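Local coordinates for glycosyl hydrolase, family 8 (Clostridium perfringens, PDB 3REN), which acts as an alpha-amylase, probably hydrolysing alpha-glucans, and has an (alpha/alpha)6-barrel fold as in glycoside hydrolase family 8, at residues Pro177-Leu182 with Glu190-Lys195; Glu257-Asp262 with Phe302-Asp307. One frame throughout, in Å; residues are numbered along the deposited sequence.

How the contacts relate
Contacts 1 and 2 each join two helices of the (alpha/alpha)6-barrel but lie in separate parts of it. Their centres are 31 Å apart and their nearest atoms about 17 Å apart, so they do not touch. The centre of contact 1 is about 18 Å, and that of contact 2 about 20 Å, from the centre of the chain. They follow one another in sequence: contact 1 pairs neighbouring helices, 176-185 and 188-201, whereas contact 2 brings together helices 249-262 and 299-312, with helix 283-296 between them in the sequence. In both, an aromatic side chain packs on the partner helix while a lysine reaches across through a water.

Contact 1: residues Pro177-Leu182 with Glu190-Lys195; sequences PTMKLL and EGIYEK
M179 packs against I192 and Y193 in an apolar contact. The selenium of M179 meets CG2 of I192 at 4.1 Å, the two side chains crossing at about a right angle. M179 CB lies near the plane of the Y193 ring, at its edge, 4.0 Å from CD2. Y193 CG stands anti to the backbone N (chi1 -177°), which carries the ring across to K180, where Y193 CE2 lies 4.1 Å from K180 CB. The backbone N of K180 approaches Y193 CD2 to 3.8 Å.

The segments belong to consecutive helices, 176-185 and 188-201, which form a nearly antiparallel helical hairpin within the (alpha/alpha)6-barrel. The axes of segments 177-182 and 190-195 come within 8.8 Å, with 156° between their N-to-C directions, and M179 faces Y193 with CA atoms 5.6 Å apart. The far side of helix 176-185 packs on helix 113-130 through T178 and L181.

Polar links are indirect. One water accepts from K180 NZ at 3.2 Å and donates to Y193 OH at 3.2 Å. Just after helix 231-243, the carbonyl of A244 takes a hydrogen bond from NZ of the extended lysine chain, and the carboxylate of E246 is hydrogen-bonded to the tyrosine hydroxyl.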
ATOM      1  N   PRO A 177      -8.210  -6.837   6.068  1.00 16.25           N
ATOM      2  CA  PRO A 177      -9.466  -6.103   5.880  1.00 16.91           C
ATOM      3  C   PRO A 177     -10.215  -6.543   4.627  1.00 16.02           C
ATOM      4  O   PRO A 177     -11.433  -6.670   4.674  1.00 16.07           O
ATOM      5  CB  PRO A 177      -9.025  -4.620   5.758  1.00 16.14           C
ATOM      6  CG  PRO A 177      -7.728  -4.608   6.497  1.00 17.58           C
ATOM      7  CD  PRO A 177      -7.068  -5.918   6.155  1.00 15.54           C
ATOM      8  N   THR A 178      -9.500  -6.769   3.531  1.00 15.82           N
ATOM      9  CA  THR A 178     -10.132  -7.237   2.308  1.00 15.29           C
ATOM     10  C   THR A 178     -10.721  -8.644   2.544  1.00 15.59           C
ATOM     11  O   THR A 178     -11.843  -8.929   2.129  1.00 15.75           O
ATOM     12  CB  THR A 178      -9.110  -7.251   1.156  1.00 16.46           C
ATOM     13  OG1 THR A 178      -8.557  -5.927   0.980  1.00 16.82           O
ATOM     14  CG2 THR A 178      -9.764  -7.707  -0.131  1.00 13.32           C
HETATM   15  N   MSE A 179      -9.978  -9.522   3.217  1.00 14.27           N
HETATM   16  CA  MSE A 179     -10.469 -10.889   3.461  1.00 15.19           C
HETATM   17  C   MSE A 179     -11.724 -10.891   4.351  1.00 16.05           C
HETATM   18  O   MSE A 179     -12.612 -11.724   4.184  1.00 16.95           O
HETATM   19  CB  MSE A 179      -9.380 -11.809   4.043  1.00 13.56           C
HETATM   20  CG  MSE A 179      -8.245 -12.073   3.066  1.00 14.27           C
HETATM   21 SE   MSE A 179      -6.741 -12.771   4.080  1.00 15.96          SE
HETATM   22  CE  MSE A 179      -5.366 -12.872   2.720  1.00 15.72           C
ATOM     23  N   LYS A 180     -11.759  -9.992   5.321  1.00 17.55           N
ATOM     24  CA  LYS A 180     -12.931  -9.773   6.144  1.00 18.77           C
ATOM     25  C   LYS A 180     -14.098  -9.301   5.271  1.00 19.91           C
ATOM     26  O   LYS A 180     -15.165  -9.905   5.296  1.00 20.57           O
ATOM     27  CB  LYS A 180     -12.638  -8.706   7.182  1.00 19.43           C
ATOM     28  CG  LYS A 180     -13.829  -8.400   8.110  1.00 21.80           C
ATOM     29  CD  LYS A 180     -13.332  -7.857   9.414  1.00 24.16           C
ATOM     30  CE  LYS A 180     -14.508  -7.584  10.329  1.00 25.72           C
ATOM     31  NZ  LYS A 180     -13.981  -7.251  11.657  1.00 27.59           N
ATOM     32  N   LEU A 181     -13.903  -8.309   4.444  1.00 19.98           N
ATOM     33  CA  LEU A 181     -14.985  -7.900   3.591  1.00 21.91           C
ATOM     34  C   LEU A 181     -15.457  -9.066   2.705  1.00 21.71           C
ATOM     35  O   LEU A 181     -16.626  -9.314   2.608  1.00 21.67           O
ATOM     36  CB  LEU A 181     -14.535  -6.787   2.706  1.00 21.97           C
ATOM     37  CG  LEU A 181     -14.694  -5.370   3.165  1.00 24.73           C
ATOM     38  CD1 LEU A 181     -15.391  -5.152   4.414  1.00 28.58           C
ATOM     39  CD2 LEU A 181     -13.627  -4.463   2.894  1.00 25.23           C
ATOM     40  N   LEU A 182     -14.522  -9.792   2.116  1.00 21.63           N
ATOM     41  CA  LEU A 182     -14.862 -10.960   1.290  1.00 21.13           C
ATOM     42  C   LEU A 182     -15.677 -12.054   2.022  1.00 22.92           C
ATOM     43  O   LEU A 182     -16.534 -12.741   1.396  1.00 21.57           O
ATOM     44  CB  LEU A 182     -13.584 -11.566   0.670  1.00 20.65           C
ATOM     45  CG  LEU A 182     -13.029 -10.802  -0.549  1.00 17.36           C
ATOM     46  CD1 LEU A 182     -11.562 -11.223  -0.923  1.00 11.58           C
ATOM     47  CD2 LEU A 182     -13.980 -10.895  -1.755  1.00 14.48           C
ATOM     48  N   GLU A 190     -13.574 -17.066   5.160  1.00 22.19           N
ATOM     49  CA  GLU A 190     -13.302 -17.148   6.616  1.00 21.42           C
ATOM     50  C   GLU A 190     -12.088 -17.988   6.918  1.00 21.17           C
ATOM     51  O   GLU A 190     -11.257 -17.624   7.774  1.00 20.63           O
ATOM     52  CB  GLU A 190     -14.503 -17.710   7.388  1.00 22.36           C
ATOM     53  CG  GLU A 190     -15.695 -16.762   7.371  1.00 25.18           C
ATOM     54  CD  GLU A 190     -16.901 -17.283   8.147  1.00 32.06           C
ATOM     55  OE1 GLU A 190     -16.876 -18.451   8.646  1.00 32.40           O
ATOM     56  OE2 GLU A 190     -17.872 -16.488   8.261  1.00 34.27           O
ATOM     57  N   GLY A 191     -11.989 -19.122   6.224  1.00 19.80           N
ATOM     58  CA  GLY A 191     -10.836 -19.987   6.361  1.00 18.93           C
ATOM     59  C   GLY A 191      -9.559 -19.288   5.913  1.00 18.45           C
ATOM     60  O   GLY A 191      -8.497 -19.474   6.516  1.00 17.78           O
ATOM     61  N   ILE A 192      -9.653 -18.497   4.845  1.00 17.81           N
ATOM     62  CA  ILE A 192      -8.480 -17.769   4.341  1.00 17.61           C
ATOM     63  C   ILE A 192      -8.059 -16.709   5.352  1.00 16.52           C
ATOM     64  O   ILE A 192      -6.867 -16.601   5.657  1.00 16.49           O
ATOM     65  CB  ILE A 192      -8.735 -17.083   2.953  1.00 17.10           C
ATOM     66  CG1 ILE A 192      -9.172 -18.116   1.900  1.00 20.94           C
ATOM     67  CG2 ILE A 192      -7.492 -16.423   2.479  1.00 16.39           C
ATOM     68  CD1 ILE A 192      -8.041 -18.985   1.413  1.00 19.23           C
ATOM     69  N   TYR A 193      -9.038 -15.925   5.847  1.00 16.78           N
ATOM     70  CA  TYR A 193      -8.809 -14.949   6.910  1.00 17.26           C
ATOM     71  C   TYR A 193      -8.144 -15.575   8.135  1.00 17.37           C
ATOM     72  O   TYR A 193      -7.177 -15.007   8.670  1.00 17.15           O
ATOM     73  CB  TYR A 193     -10.115 -14.238   7.352  1.00 16.55           C
ATOM     74  CG  TYR A 193      -9.884 -13.156   8.410  1.00 18.88           C
ATOM     75  CD1 TYR A 193      -9.718 -13.480   9.761  1.00 18.30           C
ATOM     76  CD2 TYR A 193      -9.826 -11.803   8.050  1.00 18.44           C
ATOM     77  CE1 TYR A 193      -9.512 -12.510  10.701  1.00 17.72           C
ATOM     78  CE2 TYR A 193      -9.621 -10.821   8.991  1.00 18.44           C
ATOM     79  CZ  TYR A 193      -9.469 -11.176  10.310  1.00 20.71           C
ATOM     80  OH  TYR A 193      -9.286 -10.193  11.249  1.00 22.45           O
ATOM     81  N   GLU A 194      -8.669 -16.715   8.588  1.00 17.84           N
ATOM     82  CA  GLU A 194      -8.153 -17.414   9.787  1.00 19.60           C
ATOM     83  C   GLU A 194      -6.705 -17.898   9.595  1.00 19.17           C
ATOM     84  O   GLU A 194      -5.873 -17.737  10.491  1.00 18.67           O
ATOM     85  CB  GLU A 194      -9.030 -18.601  10.208  1.00 20.18           C
ATOM     86  CG  GLU A 194     -10.472 -18.256  10.619  1.00 27.30           C
ATOM     87  CD  GLU A 194     -10.582 -17.436  11.925  1.00 36.80           C
ATOM     88  OE1 GLU A 194      -9.955 -17.815  12.949  1.00 39.73           O
ATOM     89  OE2 GLU A 194     -11.322 -16.418  11.941  1.00 41.65           O
ATOM     90  N   LYS A 195      -6.406 -18.479   8.432  1.00 18.43           N
ATOM     91  CA  LYS A 195      -5.033 -18.894   8.137  1.00 18.07           C
ATOM     92  C   LYS A 195      -4.052 -17.711   8.027  1.00 17.64           C
ATOM     93  O   LYS A 195      -2.978 -17.727   8.649  1.00 17.13           O
ATOM     94  CB  LYS A 195      -4.972 -19.789   6.905  1.00 18.96           C
ATOM     95  CG  LYS A 195      -3.541 -20.214   6.476  1.00 20.88           C
ATOM     96  CD  LYS A 195      -2.846 -21.123   7.521  1.00 25.78           C
ATOM     97  CE  LYS A 195      -1.551 -21.714   6.964  1.00 25.91           C
ATOM     98  NZ  LYS A 195      -0.654 -22.272   8.026  1.00 30.19           N
TER
HETATM   99  O   HOH W   1     -12.240  -9.873  12.362  1.00 40.22           O

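Contact 2: residues Glu257-Asp262 with Phe302-Asp307; sequences EKFKKD and FNKAID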
ATOM      1  N   GLU A 257       7.036   4.879  21.004  1.00 16.69           N
ATOM      2  CA  GLU A 257       8.248   5.075  21.816  1.00 16.68           C
ATOM      3  C   GLU A 257       9.498   5.339  20.945  1.00 16.88           C
ATOM      4  O   GLU A 257      10.311   6.268  21.217  1.00 16.94           O
ATOM      5  CB  GLU A 257       8.464   3.858  22.729  1.00 17.25           C
ATOM      6  N   LYS A 258       9.661   4.555  19.879  1.00 16.60           N
ATOM      7  CA  LYS A 258      10.801   4.728  18.976  1.00 15.60           C
ATOM      8  C   LYS A 258      10.783   6.082  18.300  1.00 15.85           C
ATOM      9  O   LYS A 258      11.833   6.751  18.230  1.00 15.64           O
ATOM     10  CB  LYS A 258      10.824   3.638  17.898  1.00 16.34           C
ATOM     11  CG  LYS A 258      11.986   3.721  16.888  1.00 16.27           C
ATOM     12  CD  LYS A 258      13.387   3.635  17.588  1.00 17.04           C
ATOM     13  CE  LYS A 258      13.605   2.221  18.179  1.00 18.75           C
ATOM     14  NZ  LYS A 258      14.996   2.011  18.728  1.00 16.32           N
ATOM     15  N   PHE A 259       9.627   6.490  17.791  1.00 14.91           N
ATOM     16  CA  PHE A 259       9.436   7.760  17.079  1.00 14.81           C
ATOM     17  C   PHE A 259       9.725   8.897  18.070  1.00 15.81           C
ATOM     18  O   PHE A 259      10.349   9.830  17.782  1.00 14.15           O
ATOM     19  CB  PHE A 259       8.000   7.886  16.574  1.00 14.10           C
ATOM     20  CG  PHE A 259       7.768   8.881  15.432  1.00 13.65           C
ATOM     21  CD1 PHE A 259       8.719   9.768  15.009  1.00  9.11           C
ATOM     22  CD2 PHE A 259       6.545   8.902  14.774  1.00 11.64           C
ATOM     23  CE1 PHE A 259       8.467  10.623  14.009  1.00  8.36           C
ATOM     24  CE2 PHE A 259       6.311   9.754  13.779  1.00  8.20           C
ATOM     25  CZ  PHE A 259       7.258  10.620  13.390  1.00 12.93           C
ATOM     26  N   LYS A 260       9.232   8.739  19.268  1.00 16.31           N
ATOM     27  CA  LYS A 260       9.479   9.730  20.277  1.00 18.26           C
ATOM     28  C   LYS A 260      10.954   9.836  20.654  1.00 18.19           C
ATOM     29  O   LYS A 260      11.486  10.880  20.626  1.00 17.96           O
ATOM     30  CB  LYS A 260       8.604   9.462  21.475  1.00 18.60           C
ATOM     31  CG  LYS A 260       8.929  10.181  22.733  1.00 20.89           C
ATOM     32  NZ  LYS A 260       9.761   6.746  24.129  1.00 19.69           N
ATOM     33  N   LYS A 261      11.589   8.716  20.921  1.00 18.59           N
ATOM     34  CA  LYS A 261      12.998   8.702  21.254  1.00 18.63           C
ATOM     35  C   LYS A 261      13.998   9.106  20.157  1.00 19.24           C
ATOM     36  O   LYS A 261      14.760   9.956  20.386  1.00 17.92           O
ATOM     37  CB  LYS A 261      13.383   7.370  21.842  1.00 18.65           C
ATOM     38  CG  LYS A 261      14.678   7.366  22.572  1.00 22.20           C
ATOM     39  N   ASP A 262      13.907   8.549  18.957  1.00 19.12           N
ATOM     40  CA  ASP A 262      14.792   8.945  17.848  1.00 18.58           C
ATOM     41  C   ASP A 262      14.388  10.279  17.196  1.00 17.96           C
ATOM     42  O   ASP A 262      15.233  11.025  16.694  1.00 18.28           O
ATOM     43  CB  ASP A 262      14.874   7.827  16.787  1.00 19.11           C
ATOM     44  CG  ASP A 262      15.692   6.616  17.253  1.00 22.49           C
ATOM     45  OD1 ASP A 262      16.204   6.656  18.399  1.00 23.67           O
ATOM     46  OD2 ASP A 262      15.837   5.623  16.481  1.00 18.43           O
ATOM     47  N   PHE A 302      -0.241  11.030  15.045  1.00 14.14           N
ATOM     48  CA  PHE A 302      -0.754  11.455  13.759  1.00 14.11           C
ATOM     49  C   PHE A 302      -0.076  12.718  13.317  1.00 14.18           C
ATOM     50  O   PHE A 302       0.424  12.769  12.210  1.00 13.82           O
ATOM     51  CB  PHE A 302      -2.292  11.650  13.790  1.00 13.53           C
ATOM     52  CG  PHE A 302      -2.868  12.060  12.445  1.00 15.77           C
ATOM     53  CD1 PHE A 302      -3.228  13.395  12.204  1.00 15.81           C
ATOM     54  CD2 PHE A 302      -2.975  11.127  11.400  1.00 14.84           C
ATOM     55  CE1 PHE A 302      -3.746  13.795  10.952  1.00 18.12           C
ATOM     56  CE2 PHE A 302      -3.487  11.509  10.120  1.00 15.74           C
ATOM     57  CZ  PHE A 302      -3.888  12.833   9.896  1.00 17.43           C
ATOM     58  N   ASN A 303      -0.036  13.737  14.184  1.00 15.14           N
ATOM     59  CA  ASN A 303       0.586  15.025  13.833  1.00 15.90           C
ATOM     60  C   ASN A 303       2.089  14.916  13.626  1.00 16.11           C
ATOM     61  O   ASN A 303       2.653  15.583  12.757  1.00 17.02           O
ATOM     62  CB  ASN A 303       0.254  16.080  14.902  1.00 16.19           C
ATOM     63  CG  ASN A 303      -1.185  16.561  14.787  1.00 19.18           C
ATOM     64  OD1 ASN A 303      -1.759  16.599  13.690  1.00 22.16           O
ATOM     65  ND2 ASN A 303      -1.756  16.966  15.901  1.00 24.18           N
ATOM     66  N   LYS A 304       2.727  14.069  14.434  1.00 16.76           N
ATOM     67  CA  LYS A 304       4.166  13.824  14.326  1.00 16.49           C
ATOM     68  C   LYS A 304       4.509  13.221  12.964  1.00 16.00           C
ATOM     69  O   LYS A 304       5.488  13.623  12.334  1.00 15.32           O
ATOM     70  CB  LYS A 304       4.598  12.856  15.420  1.00 17.34           C
ATOM     71  CG  LYS A 304       6.052  13.016  15.857  1.00 19.50           C
ATOM     72  CD  LYS A 304       6.329  12.287  17.184  1.00 25.12           C
ATOM     73  CE  LYS A 304       7.241  13.130  18.144  1.00 28.45           C
ATOM     74  NZ  LYS A 304       8.639  13.320  17.677  1.00 26.56           N
ATOM     75  N   ALA A 305       3.715  12.221  12.547  1.00 15.72           N
ATOM     76  CA  ALA A 305       3.886  11.591  11.254  1.00 15.06           C
ATOM     77  C   ALA A 305       3.551  12.584  10.125  1.00 15.74           C
ATOM     78  O   ALA A 305       4.299  12.672   9.155  1.00 14.95           O
ATOM     79  CB  ALA A 305       3.033  10.318  11.156  1.00 15.47           C
ATOM     80  N   ILE A 306       2.448  13.339  10.253  1.00 15.72           N
ATOM     81  CA  ILE A 306       2.088  14.336   9.233  1.00 15.95           C
ATOM     82  C   ILE A 306       3.153  15.460   9.096  1.00 16.37           C
ATOM     83  O   ILE A 306       3.452  15.926   7.999  1.00 16.61           O
ATOM     84  CB  ILE A 306       0.708  14.973   9.534  1.00 16.09           C
ATOM     85  CG1 ILE A 306      -0.434  13.926   9.455  1.00 16.93           C
ATOM     86  CG2 ILE A 306       0.433  16.146   8.595  1.00 15.52           C
ATOM     87  CD1 ILE A 306      -0.707  13.307   8.050  1.00 19.53           C
ATOM     88  N   ASP A 307       3.707  15.907  10.220  1.00 16.72           N
ATOM     89  CA  ASP A 307       4.740  16.916  10.192  1.00 16.86           C
ATOM     90  C   ASP A 307       5.917  16.458   9.362  1.00 15.37           C
ATOM     91  O   ASP A 307       6.470  17.254   8.619  1.00 16.32           O
ATOM     92  CB  ASP A 307       5.185  17.315  11.606  1.00 18.39           C
ATOM     93  CG  ASP A 307       4.181  18.251  12.292  1.00 23.45           C
ATOM     94  OD1 ASP A 307       3.219  18.735  11.638  1.00 29.90           O
ATOM     95  OD2 ASP A 307       4.329  18.484  13.509  1.00 30.87           O
TER
HETATM   96  O   HOH W   2      10.765  13.272  19.324  1.00 20.18           O
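The F259 ring receives K304 over one face and the CA of A305 at its edge. K304 CG sits 3.9 Å from the ring centroid and only 19° off the normal, a CH-pi contact displaced toward the rim, with CZ as its closest ring atom at 3.6 Å. Farther along the lysine, CD lies nearly over the middle of the F259 ring, so the chain runs from the CZ rim inward across the face as the two side chains slide past each other in opposite directions. At the edge, A305 CA lies in the ring plane. The methyl group of A305 adds an apolar contact, CB to F259 CE2 at 4.2 Å, and the K304 carbonyl O approaches F259 CZ to 3.6 Å.

F259 projects toward the partner helix with CG anti to its own N (chi1 -160°), and L301 and K308 of that helix also touch its side chain. K304 starts out in a similar way but bends at its third and fourth torsions (chi4 -67°), which brings the ammonium group round to the F259-K260 backbone. There a water accepts from K304 NZ at 2.7 Å and donates to the carbonyl O of K260 at 2.8 Å. The lysine thus serves both an apolar and a polar role: its methylenes lie on the ring, while its charged end bridges through solvent to the last turn of helix 249-262.

No direct hydrogen bond joins the two segments, and their nearest CA atoms, those of F259 and K304, are 8.5 Å apart. The same methyl of A305 also touches V289 and A290 of helix 283-296. This is side-chain packing between helices of an (alpha/alpha)6-barrel, joining helix 249-262 to helix 299-312.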